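Local coordinates for glycoside Hydrolase Family 43_12 (Metagenome, PDB 7JVH), which probably hydrolyses glycosidic bonds in plant cell-wall polysaccharides or their oligosaccharides, as a gut-metagenome member of glycoside hydrolase family 43, at residues Ile172-Phe177 with Trp237-Ile243; Leu176-Asp180 with Tyr244-Tyr250. All blocks are in the same frame, centred on the assembly; numbering follows the deposited sequence.

Contact 1: residues Ile172-Phe177 with Trp237-Ile243; sequences IDPSLF and WIEGPHI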
loop_
_atom_site.group_PDB
_atom_site.type_symbol
_atom_site.label_atom_id
_atom_site.label_comp_id
_atom_site.label_asym_id
_atom_site.label_seq_id
_atom_site.Cartn_x
_atom_site.Cartn_y
_atom_site.Cartn_z
ATOM N N ILE A 172 12.117 0.121 13.337
ATOM C CA ILE A 172 11.059 -0.391 12.451
ATOM C C ILE A 172 11.416 -1.739 11.834
ATOM O O ILE A 172 12.507 -2.283 12.066
ATOM C CB ILE A 172 10.788 0.618 11.320
ATOM C CG1 ILE A 172 12.028 0.779 10.420
ATOM C CG2 ILE A 172 10.362 1.965 11.920
ATOM C CD1 ILE A 172 11.830 1.785 9.313
ATOM N N ASP A 173 10.478 -2.269 11.045
ATOM C CA ASP A 173 10.636 -3.489 10.256
ATOM C C ASP A 173 10.878 -4.705 11.138
ATOM O O ASP A 173 11.818 -5.463 10.908
ATOM C CB ASP A 173 11.719 -3.316 9.200
ATOM C CG ASP A 173 11.382 -2.217 8.212
ATOM O OD1 ASP A 173 10.320 -1.565 8.380
ATOM O OD2 ASP A 173 12.190 -1.991 7.273
ATOM N N PRO A 174 10.023 -4.943 12.153
ATOM C CA PRO A 174 10.098 -6.175 12.939
ATOM C C PRO A 174 9.802 -7.415 12.089
ATOM O O PRO A 174 9.066 -7.339 11.112
ATOM C CB PRO A 174 8.983 -5.980 13.969
ATOM C CG PRO A 174 8.042 -5.010 13.335
ATOM C CD PRO A 174 8.906 -4.075 12.551
ATOM N N SER A 175 10.372 -8.554 12.486
ATOM C CA SER A 175 10.168 -9.819 11.787
ATOM C C SER A 175 10.601 -10.964 12.693
ATOM O O SER A 175 11.701 -10.964 13.222
ATOM C CB SER A 175 10.957 -9.808 10.471
ATOM O OG SER A 175 10.761 -10.955 9.702
ATOM N N LEU A 176 9.709 -11.937 12.872
ATOM C CA LEU A 176 9.937 -13.090 13.725
ATOM C C LEU A 176 10.491 -14.264 12.920
ATOM O O LEU A 176 10.278 -14.356 11.707
ATOM C CB LEU A 176 8.637 -13.516 14.391
ATOM C CG LEU A 176 7.915 -12.471 15.223
ATOM C CD1 LEU A 176 6.452 -12.848 15.397
ATOM C CD2 LEU A 176 8.603 -12.294 16.562
ATOM N N PHE A 177 11.219 -15.145 13.616
ATOM C CA PHE A 177 11.727 -16.390 13.065
ATOM C C PHE A 177 11.654 -17.466 14.140
ATOM O O PHE A 177 12.048 -17.229 15.289
ATOM C CB PHE A 177 13.171 -16.227 12.586
ATOM C CG PHE A 177 13.892 -17.528 12.387
ATOM C CD1 PHE A 177 13.722 -18.267 11.227
ATOM C CD2 PHE A 177 14.735 -18.027 13.384
ATOM C CE1 PHE A 177 14.377 -19.475 11.065
ATOM C CE2 PHE A 177 15.393 -19.236 13.223
ATOM C CZ PHE A 177 15.221 -19.959 12.056
ATOM N N TRP A 237 20.205 3.254 5.570
ATOM C CA TRP A 237 18.984 2.639 6.097
ATOM C C TRP A 237 18.783 1.142 5.842
ATOM O O TRP A 237 17.737 0.733 5.341
ATOM C CB TRP A 237 17.763 3.416 5.592
ATOM C CG TRP A 237 17.354 4.506 6.529
ATOM C CD1 TRP A 237 17.763 5.805 6.516
ATOM C CD2 TRP A 237 16.455 4.370 7.633
ATOM N NE1 TRP A 237 17.172 6.488 7.547
ATOM C CE2 TRP A 237 16.355 5.634 8.245
ATOM C CE3 TRP A 237 15.724 3.299 8.162
ATOM C CZ2 TRP A 237 15.559 5.861 9.370
ATOM C CZ3 TRP A 237 14.918 3.522 9.270
ATOM C CH2 TRP A 237 14.849 4.797 9.867
ATOM N N ILE A 238 19.767 0.323 6.222
ATOM C CA ILE A 238 19.585 -1.110 6.235
ATOM C C ILE A 238 18.356 -1.434 7.071
ATOM O O ILE A 238 18.226 -0.974 8.195
ATOM C CB ILE A 238 20.827 -1.890 6.732
ATOM C CG1 ILE A 238 20.606 -3.397 6.554
ATOM C CG2 ILE A 238 21.165 -1.558 8.172
ATOM C CD1 ILE A 238 21.839 -4.159 6.128
ATOM N N GLU A 239 17.446 -2.220 6.490
ATOM C CA GLU A 239 16.146 -2.483 7.081
ATOM C C GLU A 239 15.503 -3.727 6.449
ATOM O O GLU A 239 16.193 -4.548 5.858
ATOM C CB GLU A 239 15.263 -1.225 6.954
ATOM C CG GLU A 239 14.824 -0.877 5.547
ATOM C CD GLU A 239 14.245 0.540 5.433
ATOM O OE1 GLU A 239 13.782 1.094 6.430
ATOM O OE2 GLU A 239 14.238 1.133 4.339
ATOM N N GLY A 240 14.183 -3.870 6.630
ATOM C CA GLY A 240 13.430 -5.034 6.221
ATOM C C GLY A 240 14.107 -6.378 6.504
ATOM O O GLY A 240 14.084 -7.263 5.659
ATOM N N PRO A 241 14.703 -6.600 7.695
ATOM C CA PRO A 241 15.430 -7.854 7.952
ATOM C C PRO A 241 14.501 -9.070 8.017
ATOM O O PRO A 241 13.455 -9.002 8.667
ATOM C CB PRO A 241 16.067 -7.613 9.332
ATOM C CG PRO A 241 15.187 -6.573 9.979
ATOM C CD PRO A 241 14.672 -5.696 8.868
ATOM N N HIS A 242 14.873 -10.159 7.330
ATOM C CA HIS A 242 14.198 -11.451 7.472
ATOM C C HIS A 242 15.224 -12.574 7.690
ATOM O O HIS A 242 16.256 -12.631 7.009
ATOM C CB HIS A 242 13.340 -11.765 6.241
ATOM C CG HIS A 242 12.192 -10.827 6.047
ATOM N ND1 HIS A 242 11.133 -10.755 6.924
ATOM C CD2 HIS A 242 11.932 -9.918 5.072
ATOM C CE1 HIS A 242 10.277 -9.843 6.499
ATOM N NE2 HIS A 242 10.740 -9.322 5.382
ATOM N N ILE A 243 14.918 -13.469 8.635
ATOM C CA ILE A 243 15.711 -14.666 8.869
ATOM C C ILE A 243 15.049 -15.850 8.190
ATOM O O ILE A 243 13.832 -16.020 8.271
ATOM C CB ILE A 243 15.881 -14.992 10.370
ATOM C CG1 ILE A 243 16.503 -13.822 11.138
ATOM C CG2 ILE A 243 16.736 -16.240 10.551
ATOM C CD1 ILE A 243 17.971 -13.594 10.867
#

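Contact 2: residues Leu176-Asp180 with Tyr244-Tyr250; sequences LFFDD and YKKNGTY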
loop_
_atom_site.group_PDB
_atom_site.type_symbol
_atom_site.label_atom_id
_atom_site.label_comp_id
_atom_site.label_asym_id
_atom_site.label_seq_id
_atom_site.Cartn_x
_atom_site.Cartn_y
_atom_site.Cartn_z
ATOM N N LEU A 176 9.709 -11.937 12.872
ATOM C CA LEU A 176 9.937 -13.090 13.725
ATOM C C LEU A 176 10.491 -14.264 12.920
ATOM O O LEU A 176 10.278 -14.356 11.707
ATOM C CB LEU A 176 8.637 -13.516 14.391
ATOM C CG LEU A 176 7.915 -12.471 15.223
ATOM C CD1 LEU A 176 6.452 -12.848 15.397
ATOM C CD2 LEU A 176 8.603 -12.294 16.562
ATOM N N PHE A 177 11.219 -15.145 13.616
ATOM C CA PHE A 177 11.727 -16.390 13.065
ATOM C C PHE A 177 11.654 -17.466 14.140
ATOM O O PHE A 177 12.048 -17.229 15.289
ATOM C CB PHE A 177 13.171 -16.227 12.586
ATOM C CG PHE A 177 13.892 -17.528 12.387
ATOM C CD1 PHE A 177 13.722 -18.267 11.227
ATOM C CD2 PHE A 177 14.735 -18.027 13.384
ATOM C CE1 PHE A 177 14.377 -19.475 11.065
ATOM C CE2 PHE A 177 15.393 -19.236 13.223
ATOM C CZ PHE A 177 15.221 -19.959 12.056
ATOM N N PHE A 178 11.154 -18.649 13.762
ATOM C CA PHE A 178 10.945 -19.758 14.680
ATOM C C PHE A 178 11.884 -20.920 14.369
ATOM O O PHE A 178 11.683 -21.638 13.403
ATOM C CB PHE A 178 9.484 -20.202 14.614
ATOM C CG PHE A 178 8.510 -19.081 14.809
ATOM C CD1 PHE A 178 8.330 -18.514 16.062
ATOM C CD2 PHE A 178 7.781 -18.577 13.732
ATOM C CE1 PHE A 178 7.434 -17.461 16.245
ATOM C CE2 PHE A 178 6.881 -17.524 13.901
ATOM C CZ PHE A 178 6.707 -16.967 15.160
ATOM N N ASP A 179 12.907 -21.091 15.211
ATOM C CA ASP A 179 13.954 -22.106 15.029
ATOM C C ASP A 179 13.433 -23.525 15.322
ATOM O O ASP A 179 12.258 -23.707 15.597
ATOM C CB ASP A 179 15.156 -21.783 15.923
ATOM C CG ASP A 179 16.472 -22.195 15.309
ATOM O OD1 ASP A 179 16.497 -23.165 14.514
ATOM O OD2 ASP A 179 17.486 -21.526 15.602
ATOM N N ASP A 180 14.317 -24.520 15.204
ATOM C CA ASP A 180 13.953 -25.950 15.307
ATOM C C ASP A 180 14.133 -26.547 16.716
ATOM O O ASP A 180 13.950 -27.745 16.888
ATOM C CB ASP A 180 14.711 -26.804 14.255
ATOM C CG ASP A 180 16.178 -26.445 14.140
ATOM O OD1 ASP A 180 16.818 -26.168 15.182
ATOM O OD2 ASP A 180 16.690 -26.406 12.989
ATOM N N TYR A 244 15.866 -16.655 7.497
ATOM C CA TYR A 244 15.473 -17.955 6.969
ATOM C C TYR A 244 16.561 -18.935 7.361
ATOM O O TYR A 244 17.710 -18.547 7.539
ATOM C CB TYR A 244 15.317 -17.916 5.441
ATOM C CG TYR A 244 14.524 -16.738 4.911
ATOM C CD1 TYR A 244 13.128 -16.741 4.906
ATOM C CD2 TYR A 244 15.180 -15.621 4.402
ATOM C CE1 TYR A 244 12.419 -15.671 4.413
ATOM C CE2 TYR A 244 14.471 -14.534 3.908
ATOM C CZ TYR A 244 13.101 -14.564 3.915
ATOM O OH TYR A 244 12.423 -13.474 3.428
ATOM N N LYS A 245 16.194 -20.206 7.520
ATOM C CA LYS A 245 17.168 -21.252 7.808
ATOM C C LYS A 245 17.051 -22.313 6.748
ATOM O O LYS A 245 15.958 -22.780 6.483
ATOM C CB LYS A 245 16.913 -21.856 9.178
ATOM C CG LYS A 245 18.096 -22.627 9.737
ATOM C CD LYS A 245 17.735 -23.211 11.094
ATOM C CE LYS A 245 18.875 -23.992 11.684
ATOM N NZ LYS A 245 18.517 -24.462 13.044
ATOM N N LYS A 246 18.187 -22.681 6.143
ATOM C CA LYS A 246 18.234 -23.662 5.058
ATOM C C LYS A 246 19.535 -24.472 5.100
ATOM O O LYS A 246 20.624 -23.906 5.097
ATOM C CB LYS A 246 18.097 -22.936 3.723
ATOM C CG LYS A 246 17.628 -23.806 2.565
ATOM C CD LYS A 246 17.330 -22.951 1.351
ATOM C CE LYS A 246 17.241 -23.749 0.068
ATOM N NZ LYS A 246 18.598 -24.223 -0.351
ATOM N N ASN A 247 19.403 -25.802 5.125
ATOM C CA ASN A 247 20.538 -26.741 5.256
ATOM C C ASN A 247 21.415 -26.435 6.459
ATOM O O ASN A 247 22.638 -26.451 6.361
ATOM C CB ASN A 247 21.405 -26.760 3.987
ATOM C CG ASN A 247 20.585 -26.939 2.721
ATOM O OD1 ASN A 247 20.848 -26.306 1.695
ATOM N ND2 ASN A 247 19.579 -27.810 2.790
ATOM N N GLY A 248 20.773 -26.123 7.588
ATOM C CA GLY A 248 21.464 -25.846 8.838
ATOM C C GLY A 248 22.090 -24.469 8.974
ATOM O O GLY A 248 22.580 -24.132 10.054
ATOM N N THR A 249 22.043 -23.655 7.912
ATOM C CA THR A 249 22.626 -22.314 7.891
ATOM C C THR A 249 21.540 -21.252 8.064
ATOM O O THR A 249 20.439 -21.401 7.536
ATOM C CB THR A 249 23.363 -22.073 6.559
ATOM O OG1 THR A 249 24.414 -23.032 6.408
ATOM C CG2 THR A 249 23.956 -20.682 6.481
ATOM N N TYR A 250 21.859 -20.180 8.798
ATOM C CA TYR A 250 20.961 -19.036 8.990
ATOM C C TYR A 250 21.247 -17.979 7.942
ATOM O O TYR A 250 22.395 -17.750 7.569
ATOM C CB TYR A 250 21.105 -18.440 10.408
ATOM C CG TYR A 250 20.686 -19.405 11.495
ATOM C CD1 TYR A 250 19.375 -19.452 11.934
ATOM C CD2 TYR A 250 21.594 -20.307 12.036
ATOM C CE1 TYR A 250 18.977 -20.355 12.905
ATOM C CE2 TYR A 250 21.201 -21.233 12.987
ATOM C CZ TYR A 250 19.895 -21.236 13.432
ATOM O OH TYR A 250 19.491 -22.133 14.392
#

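Contact 1: residues Ile172-Phe177 with Trp237-Ile243
Asp173 and Gly240 make the tight middle of this contact: Gly240 N donates to Asp173 OD2 at 2.8 Å, reaching the anti lone pair, the one turned away from OD1. Glu239 comes in beside that bond, its CB 3.2 Å from Asp173 OD2, and the two carboxylates are tilted 36° apart. Two residues along, Ser175 has OG anti to its own N (chi1 -177°), which carries the hydroxyl to the edge of the His242 ring, 2.8 Å from ND1; either atom could donate. His127 adds a weak bond to the same hydroxyl. Strands 175-177 and 239-243 are innermost in adjacent blades of the family's five-bladed propeller and run nearly parallel (9°). Asp173 OD1 and Glu239 OE1 each bind a glycerol, probably from crystallisation, consistent with a place in the sugar pocket. Toward the ends the hydrogen bonds give way to apolar touches, where the rings of Trp237 and Phe177 are partly exposed and the isoleucines buried. At one, Ile172 CD1 meets Trp237 CZ3 at 3.5 Å, the side chains crossing at about a right angle. At the other, Ile243 CG2 sits over one face of Phe177, 3.7 Å from the ring centroid in a CH-pi contact.

Contact 2: residues Leu176-Asp180 with Tyr244-Tyr250
A salt-bridge network with an aromatic flank joins two propeller blades here, where strand 175-178 runs out into a loop and strand 239-246 turns back through a hairpin. Lys245 stretches fully extended, bringing NZ to Asp179 OD1 at 2.8 Å, on its syn lone pair, and to Asp180 OD2 at 2.7 Å, 31° out of that carboxylate's plane. NZ also donates to Tyr250 OH, so three oxygens grip the ammonium group. Asp179 is held in turn: Asp180 N donates to OD1, and Tyr250 OH bonds to OD2, though the modelled 2.4 Å is doubtfully short. Replacing Lys245 with a methionine would probably leave the two aspartates facing each other without a balancing charge and set the Asp180 carboxylate free to turn. Beneath the charges, Lys245 CB packs 3.8 Å from Phe177 CZ, while Phe177 CE2 meets Tyr250 CE1 at 3.8 Å, at the edge of the tyrosine ring, the two ring planes 79° apart. A type I' turn from Lys246 to Thr249 links strands 239-246 and 249-255, placing Lys245 and Tyr250 side by side; Tyr244 points elsewhere, to Asp306 and Leu307 on the next blade, and strand 265-270 pairs with Tyr250 behind.

In the fold
Both contacts join the same two neighbouring blades through strands 175-178 and 239-246, and their centres lie about 15 Å apart along that seam. Contact 1 is the core one: mostly buried, about 18 Å from the chain's centre, crossed by two hydrogen bonds and with two carboxylates close together beside bound glycerol. Contact 2 lies farther out, about 29 Å from that centre, partly buried and smaller in area, and pairs opposite charges, Lys245 with Asp179 and Asp180, over an aromatic flank. Phe177 belongs to both: contact 1 uses a face of its ring, contact 2 its outer carbons, CZ and CE2. Contact 2 also recruits strand 249-255, which contact 1's segments do not include, so the second blade is held there through two of its strands.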